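Long-range contact in calcium uptake protein 2, mitochondrial (Homo sapiens, PDB 6LB7), which probably regulates calcium uptake into mitochondria as an EF-hand protein that binds calcium ions: residues B[265-277]-B[294-308]. Sequence-based numbering, arbitrary orientation.
Sequences AHRPVRLAEFKRA and VFKIFDLDGDECLSH
V269 O is gripped from the facing loop: L306 N donates a nearly straight hydrogen bond to it (2.9 Å, 167° at the hydrogen), C305 CA adds a CA-H...O contact, and the edge of the F295 ring comes near it. Two waters flank this direct bond: one accepts from V269 N and donates to L306 O, the other accepts from L271 N and donates to E304 O. Toward the helices, F295 turns an edge to the face of F274 in a T-shaped stack, centroids 5.7 Å apart and planes at 78°. F274 CB lies at the edge of the F295 ring, L271 CB over one of its faces, and F295 CZ reaches L271 CA at 3.6 Å. F274 has CG anti to its own backbone N (chi1 -169°), which carries the ring in between the helices, where CE1 meets L306 CD2 at 3.4 Å and CZ meets V294 CG1. With an alanine in place of F295, the edge that faces F274 would be gone and a gap would probably open against L271 at the start of helix 271-277. On the loop side, C305 SG sits over one face of the R270 guanidinium, 3.1 Å from NH1, and also touches P268 CB. D303 O lies in the guanidinium plane at its edge, 2.9 Å from NH1. V269 CG2 packs against H308 CD2 at 3.5 Å, the two side chains crossing at about a right angle. Helix 252-264 backs this core through F255, which meets F274 edge-to-face, while F311 of helix 308-320 touches V294 and L306. One direct bond and one water-mediated link thus join V269 and L306 where paired EF-hand loops commonly form a short antiparallel beta pairing, consistent with an EF-hand lobe of helices 252-264/271-282 and 288-298/308-320.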
loop_
_atom_site.group_PDB
_atom_site.type_symbol
_atom_site.label_atom_id
_atom_site.label_comp_id
_atom_site.label_asym_id
_atom_site.label_seq_id
_atom_site.Cartn_x
_atom_site.Cartn_y
_atom_site.Cartn_z
ATOM N N ALA B 265 -7.048 17.886 9.659
ATOM C CA ALA B 265 -8.178 18.794 9.710
ATOM C C ALA B 265 -8.374 19.418 11.082
ATOM O O ALA B 265 -9.314 20.197 11.245
ATOM C CB ALA B 265 -9.460 18.064 9.286
ATOM N N HIS B 266 -7.519 19.104 12.062
ATOM C CA HIS B 266 -7.707 19.542 13.450
ATOM C C HIS B 266 -9.097 19.182 13.961
ATOM O O HIS B 266 -9.727 19.936 14.708
ATOM C CB HIS B 266 -7.439 21.043 13.595
ATOM C CG HIS B 266 -6.100 21.460 13.070
ATOM N ND1 HIS B 266 -5.950 22.208 11.921
ATOM C CD2 HIS B 266 -4.847 21.204 13.519
ATOM C CE1 HIS B 266 -4.662 22.402 11.693
ATOM N NE2 HIS B 266 -3.972 21.806 12.648
ATOM N N ARG B 267 -9.597 18.016 13.547
ATOM C CA ARG B 267 -10.872 17.532 14.056
ATOM C C ARG B 267 -10.611 16.475 15.112
ATOM O O ARG B 267 -9.991 15.444 14.807
ATOM C CB ARG B 267 -11.738 16.965 12.937
ATOM C CG ARG B 267 -12.621 18.012 12.290
ATOM C CD ARG B 267 -13.531 17.436 11.223
ATOM N NE ARG B 267 -14.627 16.640 11.764
ATOM C CZ ARG B 267 -15.453 15.935 10.997
ATOM N NH1 ARG B 267 -15.290 15.947 9.677
ATOM N NH2 ARG B 267 -16.433 15.218 11.535
ATOM N N PRO B 268 -11.018 16.691 16.356
ATOM C CA PRO B 268 -10.861 15.640 17.362
ATOM C C PRO B 268 -11.638 14.396 16.958
ATOM O O PRO B 268 -12.727 14.476 16.376
ATOM C CB PRO B 268 -11.428 16.277 18.638
ATOM C CG PRO B 268 -11.438 17.754 18.368
ATOM C CD PRO B 268 -11.679 17.888 16.895
ATOM N N VAL B 269 -11.066 13.239 17.272
ATOM C CA VAL B 269 -11.664 11.958 16.915
ATOM C C VAL B 269 -12.583 11.568 18.067
ATOM O O VAL B 269 -12.185 10.894 19.021
ATOM C CB VAL B 269 -10.608 10.898 16.629
ATOM C CG1 VAL B 269 -11.283 9.604 16.203
ATOM C CG2 VAL B 269 -9.693 11.397 15.558
ATOM N N ARG B 270 -13.827 12.009 17.986
ATOM C CA ARG B 270 -14.832 11.518 18.901
ATOM C C ARG B 270 -15.501 10.306 18.284
ATOM O O ARG B 270 -15.131 9.826 17.208
ATOM C CB ARG B 270 -15.867 12.592 19.230
ATOM C CG ARG B 270 -15.354 13.672 20.128
ATOM C CD ARG B 270 -16.453 14.664 20.440
ATOM N NE ARG B 270 -15.911 16.012 20.391
ATOM C CZ ARG B 270 -15.184 16.559 21.357
ATOM N NH1 ARG B 270 -14.918 15.888 22.472
ATOM N NH2 ARG B 270 -14.722 17.793 21.204
ATOM N N LEU B 271 -16.537 9.837 18.953
ATOM C CA LEU B 271 -17.089 8.559 18.552
ATOM C C LEU B 271 -17.638 8.622 17.130
ATOM O O LEU B 271 -17.419 7.697 16.338
ATOM C CB LEU B 271 -18.136 8.141 19.581
ATOM C CG LEU B 271 -18.859 6.867 19.531
ATOM C CD1 LEU B 271 -19.749 6.923 18.480
ATOM C CD2 LEU B 271 -17.988 5.677 19.365
ATOM N N ALA B 272 -18.275 9.739 16.734
ATOM C CA ALA B 272 -18.771 9.861 15.365
ATOM C C ALA B 272 -17.637 9.835 14.337
ATOM O O ALA B 272 -17.800 9.281 13.241
ATOM C CB ALA B 272 -19.594 11.144 15.201
ATOM N N GLU B 273 -16.500 10.459 14.645
ATOM C CA GLU B 273 -15.367 10.391 13.722
ATOM C C GLU B 273 -14.834 8.968 13.634
ATOM O O GLU B 273 -14.552 8.458 12.541
ATOM C CB GLU B 273 -14.249 11.339 14.160
ATOM C CG GLU B 273 -14.522 12.809 13.866
ATOM C CD GLU B 273 -15.588 13.377 14.768
ATOM O OE1 GLU B 273 -16.368 14.224 14.287
ATOM O OE2 GLU B 273 -15.650 12.963 15.952
ATOM N N PHE B 274 -14.684 8.319 14.784
ATOM C CA PHE B 274 -14.188 6.950 14.813
ATOM C C PHE B 274 -15.077 6.050 13.977
ATOM O O PHE B 274 -14.594 5.311 13.109
ATOM C CB PHE B 274 -14.116 6.479 16.267
ATOM C CG PHE B 274 -13.370 5.184 16.464
ATOM C CD1 PHE B 274 -12.007 5.179 16.695
ATOM C CD2 PHE B 274 -14.036 3.981 16.434
ATOM C CE1 PHE B 274 -11.321 3.980 16.889
ATOM C CE2 PHE B 274 -13.361 2.779 16.631
ATOM C CZ PHE B 274 -12.015 2.779 16.862
ATOM N N LYS B 275 -16.395 6.163 14.177
ATOM C CA LYS B 275 -17.359 5.367 13.424
ATOM C C LYS B 275 -17.192 5.557 11.925
ATOM O O LYS B 275 -17.179 4.581 11.164
ATOM C CB LYS B 275 -18.786 5.735 13.848
ATOM C CG LYS B 275 -19.236 5.138 15.180
ATOM C CD LYS B 275 -20.698 5.495 15.460
ATOM C CE LYS B 275 -21.316 4.575 16.502
ATOM N NZ LYS B 275 -22.714 4.998 16.855
ATOM N N ARG B 276 -17.075 6.815 11.481
ATOM C CA ARG B 276 -16.996 6.989 10.028
ATOM C C ARG B 276 -15.656 6.491 9.487
ATOM O O ARG B 276 -15.596 5.803 8.457
ATOM C CB ARG B 276 -17.207 8.465 9.681
ATOM C CG ARG B 276 -17.222 8.804 8.220
ATOM C CD ARG B 276 -18.583 8.975 7.675
ATOM N NE ARG B 276 -18.588 9.577 6.499
ATOM C CZ ARG B 276 -18.717 10.772 6.363
ATOM N NH1 ARG B 276 -18.859 11.515 7.329
ATOM N NH2 ARG B 276 -18.699 11.226 5.251
ATOM N N ALA B 277 -14.552 6.641 10.206
ATOM C CA ALA B 277 -13.293 6.038 9.761
ATOM C C ALA B 277 -13.373 4.517 9.711
ATOM O O ALA B 277 -12.778 3.882 8.825
ATOM C CB ALA B 277 -12.174 6.453 10.692
ATOM N N VAL B 294 -13.019 0.616 23.680
ATOM C CA VAL B 294 -11.896 1.321 23.060
ATOM C C VAL B 294 -11.776 2.734 23.620
ATOM O O VAL B 294 -10.680 3.191 23.970
ATOM C CB VAL B 294 -12.048 1.339 21.531
ATOM C CG1 VAL B 294 -11.113 2.386 20.927
ATOM C CG2 VAL B 294 -11.757 -0.035 20.961
ATOM N N PHE B 295 -12.904 3.445 23.732
ATOM C CA PHE B 295 -12.851 4.822 24.213
ATOM C C PHE B 295 -12.531 4.893 25.704
ATOM O O PHE B 295 -11.783 5.774 26.131
ATOM C CB PHE B 295 -14.152 5.556 23.887
ATOM C CG PHE B 295 -14.123 6.248 22.554
ATOM C CD1 PHE B 295 -13.910 7.613 22.474
ATOM C CD2 PHE B 295 -14.261 5.517 21.379
ATOM C CE1 PHE B 295 -13.859 8.249 21.243
ATOM C CE2 PHE B 295 -14.211 6.144 20.136
ATOM C CZ PHE B 295 -14.007 7.506 20.067
ATOM N N LYS B 296 -13.058 3.974 26.518
ATOM C CA LYS B 296 -12.681 4.006 27.933
ATOM C C LYS B 296 -11.184 3.785 28.110
ATOM O O LYS B 296 -10.562 4.387 28.996
ATOM C CB LYS B 296 -13.466 2.970 28.741
ATOM C CG LYS B 296 -14.974 3.199 28.795
ATOM C CD LYS B 296 -15.365 4.221 29.839
ATOM C CE LYS B 296 -16.871 4.179 30.102
ATOM N NZ LYS B 296 -17.301 2.829 30.577
ATOM N N ILE B 297 -10.580 2.924 27.290
ATOM C CA ILE B 297 -9.150 2.640 27.453
ATOM C C ILE B 297 -8.286 3.773 26.902
ATOM O O ILE B 297 -7.259 4.133 27.497
ATOM C CB ILE B 297 -8.775 1.306 26.777
ATOM C CG1 ILE B 297 -9.531 0.115 27.396
ATOM C CG2 ILE B 297 -7.262 1.074 26.854
ATOM C CD1 ILE B 297 -9.327 -1.189 26.595
ATOM N N PHE B 298 -8.645 4.317 25.737
ATOM C CA PHE B 298 -7.765 5.228 25.019
ATOM C C PHE B 298 -8.287 6.668 24.970
ATOM O O PHE B 298 -7.742 7.481 24.225
ATOM C CB PHE B 298 -7.509 4.703 23.600
ATOM C CG PHE B 298 -6.806 3.357 23.560
ATOM C CD1 PHE B 298 -7.534 2.185 23.383
ATOM C CD2 PHE B 298 -5.424 3.273 23.687
ATOM C CE1 PHE B 298 -6.906 0.947 23.341
ATOM C CE2 PHE B 298 -4.781 2.033 23.646
ATOM C CZ PHE B 298 -5.524 0.872 23.468
ATOM N N ASP B 299 -9.324 7.015 25.732
ATOM C CA ASP B 299 -9.605 8.439 25.956
ATOM C C ASP B 299 -8.732 8.853 27.128
ATOM O O ASP B 299 -9.078 8.656 28.293
ATOM C CB ASP B 299 -11.083 8.710 26.217
ATOM C CG ASP B 299 -11.351 10.165 26.652
ATOM O OD1 ASP B 299 -10.446 11.018 26.551
ATOM O OD2 ASP B 299 -12.481 10.465 27.080
ATOM N N LEU B 300 -7.561 9.396 26.798
ATOM C CA LEU B 300 -6.514 9.666 27.772
ATOM C C LEU B 300 -6.562 11.081 28.338
ATOM O O LEU B 300 -5.834 11.366 29.295
ATOM C CB LEU B 300 -5.134 9.419 27.147
ATOM C CG LEU B 300 -4.859 8.001 26.629
ATOM C CD1 LEU B 300 -3.398 7.849 26.247
ATOM C CD2 LEU B 300 -5.266 6.923 27.627
ATOM N N ASP B 301 -7.395 11.967 27.778
ATOM C CA ASP B 301 -7.480 13.352 28.225
ATOM C C ASP B 301 -8.746 13.660 29.005
ATOM O O ASP B 301 -8.814 14.713 29.646
ATOM C CB ASP B 301 -7.385 14.315 27.029
ATOM C CG ASP B 301 -6.050 14.240 26.332
ATOM O OD1 ASP B 301 -5.063 13.860 26.998
ATOM O OD2 ASP B 301 -5.981 14.555 25.124
ATOM N N GLY B 302 -9.742 12.779 28.973
ATOM C CA GLY B 302 -10.973 12.988 29.697
ATOM C C GLY B 302 -12.015 13.817 28.978
ATOM O O GLY B 302 -13.063 14.109 29.568
ATOM N N ASP B 303 -11.770 14.205 27.728
ATOM C CA ASP B 303 -12.715 15.013 26.974
ATOM C C ASP B 303 -13.445 14.210 25.906
ATOM O O ASP B 303 -13.954 14.792 24.940
ATOM C CB ASP B 303 -12.000 16.209 26.346
ATOM C CG ASP B 303 -12.922 17.395 26.170
ATOM O OD1 ASP B 303 -13.916 17.486 26.926
ATOM O OD2 ASP B 303 -12.677 18.220 25.260
ATOM N N GLU B 304 -13.481 12.884 26.048
ATOM C CA GLU B 304 -14.182 12.002 25.117
ATOM C C GLU B 304 -13.638 12.102 23.693
ATOM O O GLU B 304 -14.370 11.867 22.724
ATOM C CB GLU B 304 -15.688 12.267 25.138
ATOM C CG GLU B 304 -16.341 11.918 26.459
ATOM C CD GLU B 304 -17.801 12.279 26.477
ATOM O OE1 GLU B 304 -18.147 13.375 25.980
ATOM O OE2 GLU B 304 -18.604 11.463 26.978
ATOM N N CYS B 305 -12.359 12.450 23.553
ATOM C CA CYS B 305 -11.642 12.300 22.291
ATOM C C CYS B 305 -10.663 11.138 22.399
ATOM O O CYS B 305 -10.060 10.916 23.453
ATOM C CB CYS B 305 -10.902 13.584 21.911
ATOM S SG CYS B 305 -12.021 15.005 21.749
ATOM N N LEU B 306 -10.514 10.392 21.312
ATOM C CA LEU B 306 -9.678 9.202 21.327
ATOM C C LEU B 306 -8.225 9.589 21.092
ATOM O O LEU B 306 -7.915 10.342 20.161
ATOM C CB LEU B 306 -10.138 8.216 20.252
ATOM C CG LEU B 306 -9.585 6.797 20.417
ATOM C CD1 LEU B 306 -10.294 6.105 21.561
ATOM C CD2 LEU B 306 -9.706 5.987 19.150
ATOM N N SER B 307 -7.329 9.082 21.937
ATOM C CA SER B 307 -5.898 9.196 21.667
ATOM C C SER B 307 -5.581 8.167 20.586
ATOM O O SER B 307 -5.181 7.030 20.850
ATOM C CB SER B 307 -5.089 8.983 22.934
ATOM O OG SER B 307 -5.577 9.814 23.975
ATOM N N HIS B 308 -5.820 8.567 19.337
ATOM C CA HIS B 308 -5.878 7.576 18.269
ATOM C C HIS B 308 -4.496 7.080 17.879
ATOM O O HIS B 308 -4.362 5.949 17.398
ATOM C CB HIS B 308 -6.607 8.151 17.057
ATOM C CG HIS B 308 -6.084 9.480 16.613
ATOM N ND1 HIS B 308 -4.995 9.610 15.782
ATOM C CD2 HIS B 308 -6.511 10.738 16.875
ATOM C CE1 HIS B 308 -4.767 10.892 15.558
ATOM N NE2 HIS B 308 -5.669 11.597 16.212
HETATM O O HOH W 1 -7.436 14.455 15.581
HETATM O O HOH W 2 -8.485 13.017 19.152
HETATM O O HOH W 3 -16.895 10.505 21.825
#